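Side-chain contacts in homoserine kinase (Cytophaga hutchinsonii, PDB 4P52), which probably catalyses the ATP-dependent phosphorylation of L-homoserine to O-phospho-L-homoserine, a step of threonine biosynthesis, as a member of the GHMP kinase family: residues P52-L57 / L118-A123; K111-S116 / I197-V202; I91-E96 / A149-F154; A131-Q134 / K139-V142; T69-D74 / L78-E83. One frame throughout, in Å; residues are numbered along the deposited sequence.

Contact 1 (P52-L57 / L118-A123); sequences PGDEVL and LGSSAA
The flat carboxylate of Asp-54 meets the first turn of helix 120-135 through one oxygen, OD2. With chi1 at -80°, CG stands opposite the carbonyl carbon and OD2 points at the helix start. The methyl of Ala-123 lies beside this group, its CB 4.0 Å from Asp-54 OD2 and 4.1 Å from Asp-54 CB. Next to it, Asp-54 OD2 stands 3.2 Å from the backbone oxygen of Ser-120. Both are acceptors, so they do not bond to each other. Lys-110, outside the two segments, offsets this crowd of oxygens. Its NZ forms a salt bridge with Asp-54 OD2 and a hydrogen bond with Ser-120 OG. Ser-124 OG also bonds to OD2, while Asp-54 OD1 takes the backbone N-H of Lys-111. Partners on both oxygens should limit rotation of the carboxylate. The sequence Leu-Gly-Ser-Ser-Ala-Ala is consistent with the end of the glycine-rich motif of GHMP kinases, which in relatives wraps the ATP phosphates. Gly-119 is the N-cap of helix 120-135. Ala-123 sets the first turn of that helix against strand 52-61 of the mixed sheet. At the start of the strand, the ring of Pro-52, which follows a cis peptide, touches Leu-118: CD to CD1 is 4.2 Å.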
# COMPACT_ATOMS: atom_id res chain seq x y z
N PRO A 52 6.03 3.34 26.68
CA PRO A 52 5.26 3.63 27.88
C PRO A 52 3.75 3.73 27.57
O PRO A 52 3.27 3.08 26.63
CB PRO A 52 5.87 4.95 28.37
CG PRO A 52 6.31 5.64 27.12
CD PRO A 52 6.64 4.55 26.10
N GLY A 53 3.00 4.51 28.35
CA GLY A 53 1.56 4.58 28.19
C GLY A 53 0.97 5.51 29.23
O GLY A 53 1.71 6.13 29.98
N ASP A 54 -0.34 5.63 29.29
CA ASP A 54 -0.97 6.41 30.32
C ASP A 54 -1.93 5.59 31.15
O ASP A 54 -2.41 4.56 30.71
CB ASP A 54 -1.70 7.57 29.68
CG ASP A 54 -0.75 8.69 29.33
OD1 ASP A 54 0.31 8.78 29.97
OD2 ASP A 54 -1.06 9.47 28.40
N GLU A 55 -2.22 6.06 32.36
CA GLU A 55 -3.19 5.40 33.23
C GLU A 55 -4.35 6.32 33.56
O GLU A 55 -4.15 7.51 33.85
CB GLU A 55 -2.51 4.93 34.52
CG GLU A 55 -1.45 3.87 34.29
CD GLU A 55 -0.71 3.47 35.55
OE1 GLU A 55 -0.88 4.13 36.62
OE2 GLU A 55 0.05 2.47 35.48
N VAL A 56 -5.56 5.78 33.53
CA VAL A 56 -6.74 6.52 33.94
C VAL A 56 -7.48 5.75 35.03
O VAL A 56 -7.72 4.56 34.89
CB VAL A 56 -7.68 6.79 32.76
CG1 VAL A 56 -8.98 7.45 33.20
CG2 VAL A 56 -6.98 7.71 31.77
N LEU A 57 -7.82 6.45 36.11
CA LEU A 57 -8.63 5.88 37.17
C LEU A 57 -9.98 6.59 37.16
O LEU A 57 -10.02 7.81 37.12
CB LEU A 57 -7.93 6.03 38.52
CG LEU A 57 -8.60 5.36 39.74
CD1 LEU A 57 -7.59 4.90 40.80
CD2 LEU A 57 -9.62 6.30 40.35
N LEU A 118 4.60 9.82 20.54
CA LEU A 118 4.24 8.47 20.94
C LEU A 118 2.76 8.25 21.19
O LEU A 118 2.40 7.25 21.78
CB LEU A 118 5.03 8.04 22.16
CG LEU A 118 6.52 7.87 21.95
CD1 LEU A 118 7.19 7.65 23.29
CD2 LEU A 118 6.78 6.69 21.05
N GLY A 119 1.93 9.18 20.72
CA GLY A 119 0.47 9.04 20.83
C GLY A 119 -0.01 9.27 22.26
O GLY A 119 -0.79 8.47 22.81
N SER A 120 0.43 10.38 22.85
CA SER A 120 0.21 10.64 24.26
C SER A 120 -1.24 10.99 24.55
O SER A 120 -1.87 10.43 25.46
CB SER A 120 1.13 11.77 24.74
OG SER A 120 1.10 11.86 26.15
N SER A 121 -1.77 11.91 23.76
CA SER A 121 -3.15 12.29 23.91
C SER A 121 -4.09 11.11 23.62
O SER A 121 -5.10 10.93 24.31
CB SER A 121 -3.44 13.47 22.99
OG SER A 121 -4.51 14.20 23.56
N ALA A 122 -3.73 10.29 22.64
CA ALA A 122 -4.53 9.14 22.27
C ALA A 122 -4.67 8.14 23.43
O ALA A 122 -5.77 7.64 23.71
CB ALA A 122 -3.91 8.45 21.05
N ALA A 123 -3.54 7.87 24.08
CA ALA A 123 -3.44 6.89 25.16
C ALA A 123 -4.37 7.26 26.31
O ALA A 123 -5.13 6.43 26.81
CB ALA A 123 -2.00 6.74 25.63

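Contact 2 (K111-S116 / I197-V202); sequences KMPLGS and IIHPHV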
# COMPACT_ATOMS: atom_id res chain seq x y z
N LYS A 111 2.28 8.61 32.27
CA LYS A 111 3.45 7.78 32.48
C LYS A 111 4.30 7.90 31.23
O LYS A 111 5.14 7.04 30.95
CB LYS A 111 3.04 6.32 32.74
CG LYS A 111 2.22 6.11 34.01
CD LYS A 111 3.05 5.56 35.16
CE LYS A 111 3.27 4.06 35.02
NZ LYS A 111 3.44 3.41 36.35
N MSE A 112 4.09 8.97 30.49
CA MSE A 112 4.80 9.23 29.25
C MSE A 112 4.75 10.70 29.00
O MSE A 112 3.80 11.36 29.43
CB MSE A 112 4.15 8.50 28.09
CG MSE A 112 2.73 8.97 27.78
SE MSE A 112 2.00 7.91 26.27
CE MSE A 112 3.27 8.43 24.85
N PRO A 113 5.74 11.24 28.28
CA PRO A 113 5.83 12.69 28.05
C PRO A 113 4.92 13.19 26.92
O PRO A 113 4.68 12.47 25.95
CB PRO A 113 7.29 12.89 27.70
CG PRO A 113 7.77 11.56 27.18
CD PRO A 113 6.80 10.49 27.57
N LEU A 114 4.41 14.41 27.04
CA LEU A 114 3.50 14.96 26.04
C LEU A 114 4.28 15.46 24.82
O LEU A 114 5.45 15.84 24.94
CB LEU A 114 2.67 16.10 26.62
CG LEU A 114 2.21 15.90 28.06
CD1 LEU A 114 3.15 16.59 29.06
CD2 LEU A 114 0.79 16.41 28.20
N GLY A 115 3.63 15.42 23.65
CA GLY A 115 4.22 15.79 22.36
C GLY A 115 5.51 15.05 22.07
O GLY A 115 6.46 15.62 21.51
N SER A 116 5.56 13.78 22.45
CA SER A 116 6.76 13.00 22.30
C SER A 116 6.79 12.25 20.97
O SER A 116 7.82 11.64 20.62
CB SER A 116 6.86 12.01 23.45
OG SER A 116 5.74 11.14 23.41
N ILE A 197 12.16 2.04 20.51
CA ILE A 197 11.77 3.45 20.57
C ILE A 197 12.80 4.22 21.40
O ILE A 197 13.16 3.80 22.52
CB ILE A 197 10.42 3.69 21.31
CG1 ILE A 197 9.25 2.89 20.73
CG2 ILE A 197 10.03 5.15 21.25
CD1 ILE A 197 9.28 2.78 19.24
N ILE A 198 13.29 5.33 20.86
CA ILE A 198 14.07 6.27 21.64
C ILE A 198 13.36 7.63 21.70
O ILE A 198 12.96 8.20 20.66
CB ILE A 198 15.54 6.39 21.16
CG1 ILE A 198 16.33 7.26 22.14
CG2 ILE A 198 15.66 6.87 19.72
CD1 ILE A 198 17.81 6.91 22.15
N HIS A 199 13.20 8.12 22.92
CA HIS A 199 12.61 9.41 23.12
C HIS A 199 13.63 10.40 23.70
O HIS A 199 13.97 10.31 24.88
CB HIS A 199 11.40 9.32 24.02
CG HIS A 199 10.92 10.66 24.45
ND1 HIS A 199 11.05 11.12 25.75
CD2 HIS A 199 10.41 11.69 23.73
CE1 HIS A 199 10.61 12.36 25.81
NE2 HIS A 199 10.20 12.73 24.60
N PRO A 200 14.08 11.38 22.88
CA PRO A 200 15.02 12.40 23.34
C PRO A 200 14.37 13.42 24.27
O PRO A 200 13.21 13.77 24.10
CB PRO A 200 15.45 13.07 22.04
CG PRO A 200 14.24 12.97 21.15
CD PRO A 200 13.59 11.66 21.51
N HIS A 201 15.10 13.89 25.27
CA HIS A 201 14.55 14.87 26.22
C HIS A 201 14.62 16.29 25.70
O HIS A 201 15.36 17.13 26.19
CB HIS A 201 15.23 14.73 27.57
CG HIS A 201 14.96 13.42 28.24
ND1 HIS A 201 15.73 12.94 29.29
CD2 HIS A 201 14.01 12.48 28.01
CE1 HIS A 201 15.26 11.77 29.68
NE2 HIS A 201 14.21 11.47 28.93
N VAL A 202 13.82 16.55 24.68
CA VAL A 202 13.80 17.84 24.03
C VAL A 202 12.40 17.93 23.42
O VAL A 202 11.76 16.91 23.17
CB VAL A 202 14.93 17.95 22.96
CG1 VAL A 202 14.70 17.02 21.77
CG2 VAL A 202 15.03 19.36 22.46
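The imidazole of His-199 packs against Pro-113 and Ser-116. Pro-113 CG sits over one face of the ring, 3.3 Å from His-199 CE1. The two side chains run past each other in opposite directions. Ser-116 reaches the same ring obliquely with its CB, which is 3.6 Å from both CD2 and NE2 of His-199. These touches are through carbon on the loop side, so the contact is van der Waals packing. In the next shell, the hydroxyl of Ser-116 turns back into its own loop. Its OG donates to Pro-113 O at 3.1 Å, tilted 31° from that carbonyl plane. This bond ties together the two residues that hold the ring. The serine's chi1 of 62° leaves OG between the backbone N and the carbonyl carbon, which brings it to the Pro-113 carbonyl. Ser-116 is held further by its backbone oxygen, which bonds to Ser-287 OG. Within the strand segment, ND1 of His-199 lies at the edge of the His-201 ring, in its plane. His-201 in turn bonds to Asp-317. His-199 itself belongs to strand 194-200 of the four-stranded antiparallel sheet. Residues 113-116 begin the Pro-Leu-Gly-Ser-Gly-Leu-Gly-Ser-Ser motif, which in GHMP kinases forms the glycine-rich loop and probably binds ATP phosphates here.

Contact 3 (I91-E96 / A149-F154); sequences ILRYLE and AMEGEF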
# COMPACT_ATOMS: atom_id res chain seq x y z
N ILE A 91 -15.62 10.66 27.68
CA ILE A 91 -16.44 9.93 28.63
C ILE A 91 -17.82 10.57 28.70
O ILE A 91 -18.84 9.87 28.75
CB ILE A 91 -15.77 9.91 30.01
CG1 ILE A 91 -14.48 9.09 29.94
CG2 ILE A 91 -16.73 9.41 31.09
CD1 ILE A 91 -13.63 9.16 31.19
N LEU A 92 -17.86 11.90 28.68
CA LEU A 92 -19.14 12.61 28.69
C LEU A 92 -19.99 12.23 27.48
O LEU A 92 -21.21 12.01 27.62
CB LEU A 92 -18.95 14.12 28.80
CG LEU A 92 -20.20 14.98 29.06
CD1 LEU A 92 -21.06 14.55 30.26
CD2 LEU A 92 -19.79 16.45 29.15
N ARG A 93 -19.35 12.13 26.31
CA ARG A 93 -20.05 11.79 25.07
C ARG A 93 -20.54 10.37 25.12
O ARG A 93 -21.65 10.08 24.64
CB ARG A 93 -19.18 11.99 23.83
CG ARG A 93 -18.82 13.45 23.52
CD ARG A 93 -20.02 14.37 23.29
NE ARG A 93 -20.81 14.01 22.11
CZ ARG A 93 -20.41 14.15 20.84
NH1 ARG A 93 -19.21 14.64 20.56
NH2 ARG A 93 -21.22 13.79 19.85
N TYR A 94 -19.75 9.49 25.71
CA TYR A 94 -20.14 8.10 25.80
C TYR A 94 -21.41 8.01 26.64
O TYR A 94 -22.43 7.47 26.18
CB TYR A 94 -18.98 7.28 26.37
CG TYR A 94 -19.29 5.85 26.78
CD1 TYR A 94 -19.83 5.57 28.03
CD2 TYR A 94 -19.01 4.78 25.93
CE1 TYR A 94 -20.09 4.27 28.42
CE2 TYR A 94 -19.29 3.46 26.31
CZ TYR A 94 -19.83 3.22 27.56
OH TYR A 94 -20.11 1.93 27.98
N LEU A 95 -21.37 8.59 27.84
CA LEU A 95 -22.53 8.64 28.72
C LEU A 95 -23.74 9.25 28.03
O LEU A 95 -24.84 8.72 28.13
CB LEU A 95 -22.21 9.40 30.02
CG LEU A 95 -21.08 8.82 30.88
CD1 LEU A 95 -20.72 9.75 32.02
CD2 LEU A 95 -21.41 7.42 31.40
N GLU A 96 -23.55 10.35 27.31
CA GLU A 96 -24.68 10.96 26.61
C GLU A 96 -25.28 10.04 25.56
O GLU A 96 -26.49 9.82 25.56
CB GLU A 96 -24.34 12.32 26.04
CG GLU A 96 -24.30 13.38 27.13
CD GLU A 96 -23.57 14.64 26.71
OE1 GLU A 96 -22.83 14.64 25.69
OE2 GLU A 96 -23.74 15.65 27.44
N ALA A 149 -13.49 7.88 21.10
CA ALA A 149 -12.12 8.28 21.34
C ALA A 149 -11.70 9.30 20.28
O ALA A 149 -11.01 10.27 20.60
CB ALA A 149 -11.21 7.07 21.37
N MSE A 150 -12.15 9.10 19.04
CA MSE A 150 -11.94 10.05 17.94
C MSE A 150 -12.58 11.41 18.20
O MSE A 150 -11.91 12.43 18.10
CB MSE A 150 -12.43 9.48 16.59
CG MSE A 150 -11.70 8.27 16.01
SE MSE A 150 -9.78 8.63 15.66
CE MSE A 150 -9.89 9.69 14.00
N GLU A 151 -13.89 11.45 18.52
CA GLU A 151 -14.58 12.73 18.80
C GLU A 151 -13.94 13.48 19.98
O GLU A 151 -13.79 14.71 19.96
CB GLU A 151 -16.06 12.51 19.12
CG GLU A 151 -16.98 12.16 17.95
CD GLU A 151 -18.32 11.54 18.40
OE1 GLU A 151 -18.75 11.73 19.57
OE2 GLU A 151 -18.96 10.85 17.57
N GLY A 152 -13.56 12.73 21.01
CA GLY A 152 -12.84 13.28 22.15
C GLY A 152 -11.60 14.04 21.73
O GLY A 152 -11.46 15.23 22.04
N GLU A 153 -10.70 13.35 21.03
CA GLU A 153 -9.48 13.94 20.45
C GLU A 153 -9.75 15.17 19.58
O GLU A 153 -9.04 16.18 19.66
CB GLU A 153 -8.81 12.90 19.58
CG GLU A 153 -7.98 11.88 20.31
CD GLU A 153 -6.54 12.30 20.37
OE1 GLU A 153 -5.80 12.03 19.38
OE2 GLU A 153 -6.16 12.89 21.41
N PHE A 154 -10.76 15.05 18.71
CA PHE A 154 -11.11 16.10 17.78
C PHE A 154 -11.56 17.35 18.54
O PHE A 154 -10.98 18.41 18.35
CB PHE A 154 -12.18 15.61 16.79
CG PHE A 154 -12.53 16.61 15.72
CD1 PHE A 154 -11.65 16.87 14.66
CD2 PHE A 154 -13.76 17.31 15.78
CE1 PHE A 154 -11.98 17.81 13.68
CE2 PHE A 154 -14.09 18.25 14.80
CZ PHE A 154 -13.20 18.50 13.75
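Arg-93 and Glu-151 meet by charge. Glu-151 OE1 stands over one face of the guanidinium group, 3.1 Å from Arg-93 NH1. It is almost as near to Arg-93 NH2, at 3.2 Å. The oxygen thus lies well out of the guanidinium plane, and no N-H points at it. This is a salt bridge of charges alone, without a hydrogen bond. The guanidinium and carboxylate planes are only 19° apart, so the two flat groups are nearly parallel. The stems of the side chains, in contrast, cross at about a right angle.

Shape explains the meeting. The arginine chain is bent at both chi2 and chi3, which folds it so that a guanidinium face is presented to OE1. Glu-151 does the reverse and runs extended beyond CG to reach the guanidinium. Beyond the charged ends little else meets; Glu-151 CB is 4.1 Å from Arg-93 NH1. The backbones keep well apart, with the nearest CA atoms, those of Arg-93 and Gly-152, 7.9 Å from each other. The pair is partly exposed, so solvent probably weakens the attraction.

The bridge spans helix 86-98 and helix 146-157 near the surface. Beneath it, both helices pack on helix 120-135: Ile-91 and Tyr-94 touch Ile-132, while Ala-149 and Glu-153 touch Thr-125. Val-165 of helix 162-170 packs on Ala-149, Met-150 and Glu-153. On the other flank, Leu-92 and Leu-95 lie on Val-66 of strand 66-72.

Contact 4 (A131-Q134 / K139-V142); sequences AINQ and KMEV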
# COMPACT_ATOMS: atom_id res chain seq x y z
N ALA A 131 -12.03 2.50 30.04
CA ALA A 131 -12.35 2.46 31.47
C ALA A 131 -13.84 2.57 31.72
O ALA A 131 -14.39 1.71 32.42
CB ALA A 131 -11.62 3.56 32.23
N ILE A 132 -14.48 3.60 31.15
CA ILE A 132 -15.89 3.88 31.44
C ILE A 132 -16.76 2.73 30.96
O ILE A 132 -17.73 2.33 31.64
CB ILE A 132 -16.37 5.24 30.87
CG1 ILE A 132 -17.76 5.62 31.42
CG2 ILE A 132 -16.42 5.27 29.35
CD1 ILE A 132 -17.78 5.85 32.92
N ASN A 133 -16.38 2.15 29.83
CA ASN A 133 -17.13 1.06 29.26
C ASN A 133 -17.09 -0.20 30.13
O ASN A 133 -18.10 -0.85 30.37
CB ASN A 133 -16.65 0.77 27.83
CG ASN A 133 -17.54 -0.22 27.11
OD1 ASN A 133 -18.76 -0.03 27.00
ND2 ASN A 133 -16.92 -1.29 26.59
N GLN A 134 -15.91 -0.54 30.62
CA GLN A 134 -15.83 -1.70 31.45
C GLN A 134 -16.50 -1.45 32.80
O GLN A 134 -17.29 -2.25 33.26
CB GLN A 134 -14.41 -2.21 31.61
CG GLN A 134 -14.42 -3.55 32.36
CD GLN A 134 -13.19 -4.39 32.10
OE1 GLN A 134 -12.68 -4.43 30.98
NE2 GLN A 134 -12.70 -5.08 33.15
N LYS A 139 -21.35 -2.21 28.14
CA LYS A 139 -22.55 -1.97 27.35
C LYS A 139 -22.28 -1.87 25.86
O LYS A 139 -23.20 -1.95 25.06
CB LYS A 139 -23.23 -0.69 27.82
CG LYS A 139 -23.80 -0.78 29.22
CD LYS A 139 -24.41 0.55 29.62
CE LYS A 139 -25.08 0.46 31.00
NZ LYS A 139 -25.87 -0.79 31.16
N MSE A 140 -21.03 -1.65 25.49
CA MSE A 140 -20.65 -1.53 24.09
C MSE A 140 -19.49 -2.44 23.80
O MSE A 140 -18.67 -2.75 24.69
CB MSE A 140 -20.19 -0.12 23.85
CG MSE A 140 -21.31 0.88 24.02
SE MSE A 140 -20.87 2.40 22.85
CE MSE A 140 -22.25 1.98 21.48
N GLU A 141 -19.40 -2.88 22.56
CA GLU A 141 -18.25 -3.65 22.10
C GLU A 141 -17.03 -2.75 21.97
O GLU A 141 -17.15 -1.61 21.54
CB GLU A 141 -18.55 -4.28 20.75
CG GLU A 141 -19.30 -5.59 20.85
CD GLU A 141 -19.74 -6.07 19.49
OE1 GLU A 141 -20.38 -5.27 18.75
OE2 GLU A 141 -19.44 -7.23 19.14
N VAL A 142 -15.88 -3.28 22.35
CA VAL A 142 -14.61 -2.54 22.28
C VAL A 142 -14.42 -1.89 20.90
O VAL A 142 -14.11 -0.69 20.81
CB VAL A 142 -13.40 -3.42 22.71
CG1 VAL A 142 -12.08 -2.71 22.42
CG2 VAL A 142 -13.50 -3.79 24.19
O HOH W 1 -20.57 -0.00 29.86
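Asn-133 and Met-140 form the tight part of this contact. The side-chain amide of Asn-133 grips the backbone of Met-140 at both polar ends. Its OD1 accepts from Met-140 N at 3.2 Å, with the donor in the carbonyl plane and on a lone pair. Its ND2 donates to Met-140 O at 3.0 Å, and this bond is the straighter one, at 159°. The acceptor lies in the plane of the asparagine amide. Two bonds to one residue should stop the amide from turning about chi2 and fix which end is oxygen. OD1 has a second partner, Tyr-94 OH, on helix 86-98. With CG anti to N, chi1 -171°, the amide is carried out from the helix towards the loop. Met-140, present as selenomethionine, adds its CB at 3.5 Å from Asn-133 OD1, and its chain then leads away to pack on Tyr-94 and Leu-145. The contact lies where helix 120-135 ends and the chain turns back towards helix 146-157. Asn-133 thus bonds across its own helix-to-helix connection. The other side is looser and wetter. A water there takes the N-H of Lys-139 at 2.9 Å and donates to the backbone oxygen of Asn-133 at 2.7 Å. The exposed side chain of Lys-139 heads away from the helix, its stem extended through chi3.

Contact 5 (T69-D74 / L78-E83); sequences TSITGD and LPKDAE
Leu-78 packs against Asp-74 and Ile-71, and its side chain can be followed outward. CB is 3.3 Å from Asp-74 OD1. CG comes to 3.1 Å from the same oxygen. At the tip the branches part: CD1 also lies by Asp-74 OD1, at 3.3 Å, and meets Ile-71 CG2 at 4.0 Å, while CD2 packs on Leu-114 of the glycine-rich loop. Leu-78 and Ile-71 cross at about a right angle. Ile-71 also lays its CD1 against Pro-79 O. The chi1 of Asp-74, -176°, swings its carboxylate towards the N-H of Leu-78. Both oxygens accept from Leu-78 N, OD1 at 3.1 Å and OD2 at 3.3 Å, and both bonds are weak. Lys-80 bends at chi2 and carries its amino group across to the strand near Ser-70 and Ile-71. Its NZ ends 3.5 Å from Ile-71 N, but both are donors and do not bond. The contact closes the turn after strand 66-72, ahead of helix 86-98. These two elements open the beta-alpha-beta crossover that returns to strand 103-110, parallel to the first. The chemistry is mixed: apolar packing is joined by one shared N-H. Asp-74 OD2 and Lys-80 NZ stay 6.3 Å apart, so any attraction between their charges is probably modest.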
# COMPACT_ATOMS: atom_id res chain seq x y z
N THR A 69 -10.44 15.15 38.84
CA THR A 69 -10.06 15.24 40.23
C THR A 69 -8.60 15.59 40.32
O THR A 69 -8.18 16.27 41.24
CB THR A 69 -10.35 13.88 40.91
OG1 THR A 69 -11.71 13.87 41.36
CG2 THR A 69 -9.39 13.56 42.08
N SER A 70 -7.80 15.14 39.36
CA SER A 70 -6.37 15.17 39.53
C SER A 70 -5.62 14.73 38.28
O SER A 70 -6.03 13.77 37.62
CB SER A 70 -6.00 14.29 40.72
OG SER A 70 -4.84 13.54 40.44
N ILE A 71 -4.52 15.41 37.99
CA ILE A 71 -3.63 15.06 36.87
C ILE A 71 -2.18 15.04 37.37
O ILE A 71 -1.75 15.95 38.05
CB ILE A 71 -3.78 16.03 35.68
CG1 ILE A 71 -5.25 16.08 35.19
CG2 ILE A 71 -2.88 15.62 34.53
CD1 ILE A 71 -5.50 17.07 34.07
N THR A 72 -1.44 14.01 37.00
CA THR A 72 -0.10 13.78 37.51
C THR A 72 0.77 13.51 36.30
O THR A 72 0.25 12.97 35.30
CB THR A 72 -0.10 12.49 38.38
OG1 THR A 72 -1.06 12.64 39.42
CG2 THR A 72 1.27 12.17 38.99
N GLY A 73 2.06 13.86 36.38
CA GLY A 73 3.06 13.54 35.34
C GLY A 73 2.96 14.48 34.16
O GLY A 73 3.34 14.15 33.05
N ASP A 74 2.53 15.69 34.45
CA ASP A 74 1.86 16.59 33.55
C ASP A 74 2.65 17.89 33.39
O ASP A 74 2.68 18.50 32.30
CB ASP A 74 0.53 16.92 34.25
CG ASP A 74 -0.38 17.77 33.42
OD1 ASP A 74 -0.33 17.60 32.18
OD2 ASP A 74 -1.14 18.59 33.99
N LEU A 78 -1.78 20.18 31.18
CA LEU A 78 -3.07 19.72 30.63
C LEU A 78 -4.26 20.45 31.23
O LEU A 78 -4.25 20.79 32.43
CB LEU A 78 -3.25 18.22 30.85
CG LEU A 78 -2.44 17.26 29.98
CD1 LEU A 78 -2.62 15.84 30.52
CD2 LEU A 78 -2.77 17.37 28.49
N PRO A 79 -5.32 20.66 30.41
CA PRO A 79 -6.57 21.33 30.87
C PRO A 79 -7.29 20.61 32.02
O PRO A 79 -7.71 19.46 31.89
CB PRO A 79 -7.45 21.37 29.60
CG PRO A 79 -6.79 20.44 28.61
CD PRO A 79 -5.34 20.34 28.97
N LYS A 80 -7.43 21.29 33.16
CA LYS A 80 -8.16 20.75 34.30
C LYS A 80 -9.69 20.84 34.09
O LYS A 80 -10.44 20.11 34.73
CB LYS A 80 -7.71 21.45 35.60
CG LYS A 80 -6.30 21.12 36.11
CD LYS A 80 -6.28 19.91 37.06
CE LYS A 80 -5.06 19.85 38.00
NZ LYS A 80 -5.05 18.71 38.99
N ASP A 81 -10.13 21.72 33.20
CA ASP A 81 -11.56 21.92 32.92
C ASP A 81 -12.11 20.77 32.07
O ASP A 81 -11.58 20.46 31.00
CB ASP A 81 -11.76 23.28 32.21
CG ASP A 81 -13.23 23.62 31.95
OD1 ASP A 81 -13.96 22.83 31.31
OD2 ASP A 81 -13.66 24.73 32.36
N ALA A 82 -13.20 20.16 32.55
CA ALA A 82 -13.77 18.94 31.96
C ALA A 82 -14.24 19.06 30.50
O ALA A 82 -14.31 18.06 29.78
CB ALA A 82 -14.91 18.40 32.83
N GLU A 83 -14.60 20.27 30.09
CA GLU A 83 -15.11 20.49 28.73
C GLU A 83 -13.98 20.82 27.78
O GLU A 83 -14.19 20.91 26.58
CB GLU A 83 -16.18 21.59 28.70
CG GLU A 83 -17.17 21.49 29.85
CD GLU A 83 -18.55 22.00 29.50
OE1 GLU A 83 -18.67 23.17 29.08
OE2 GLU A 83 -19.53 21.22 29.66

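Overall arrangement
Along the chain, contact 5 is nested within the loop closed by contact 1, and contact 4 lies within those closed by contacts 2 and 3. Contacts 1, 2 and 3 cross one another in sequence. Contacts 1 and 5 reach the same mixed sheet, with centres about 13 Å apart. Contacts 1 and 4 use opposite parts of helix 120-135, about 17 Å between centres. Contacts 3 and 4 touch in the helical layer over that sheet. Contact 2 touches contacts 1 and 5. It lies about 29 Å from contact 4, centre to centre, across the chain's middle. Contacts 1 and 2 join the probable phosphate-binding loop to the two sheets, while contacts 3 and 4 hold the helical layer.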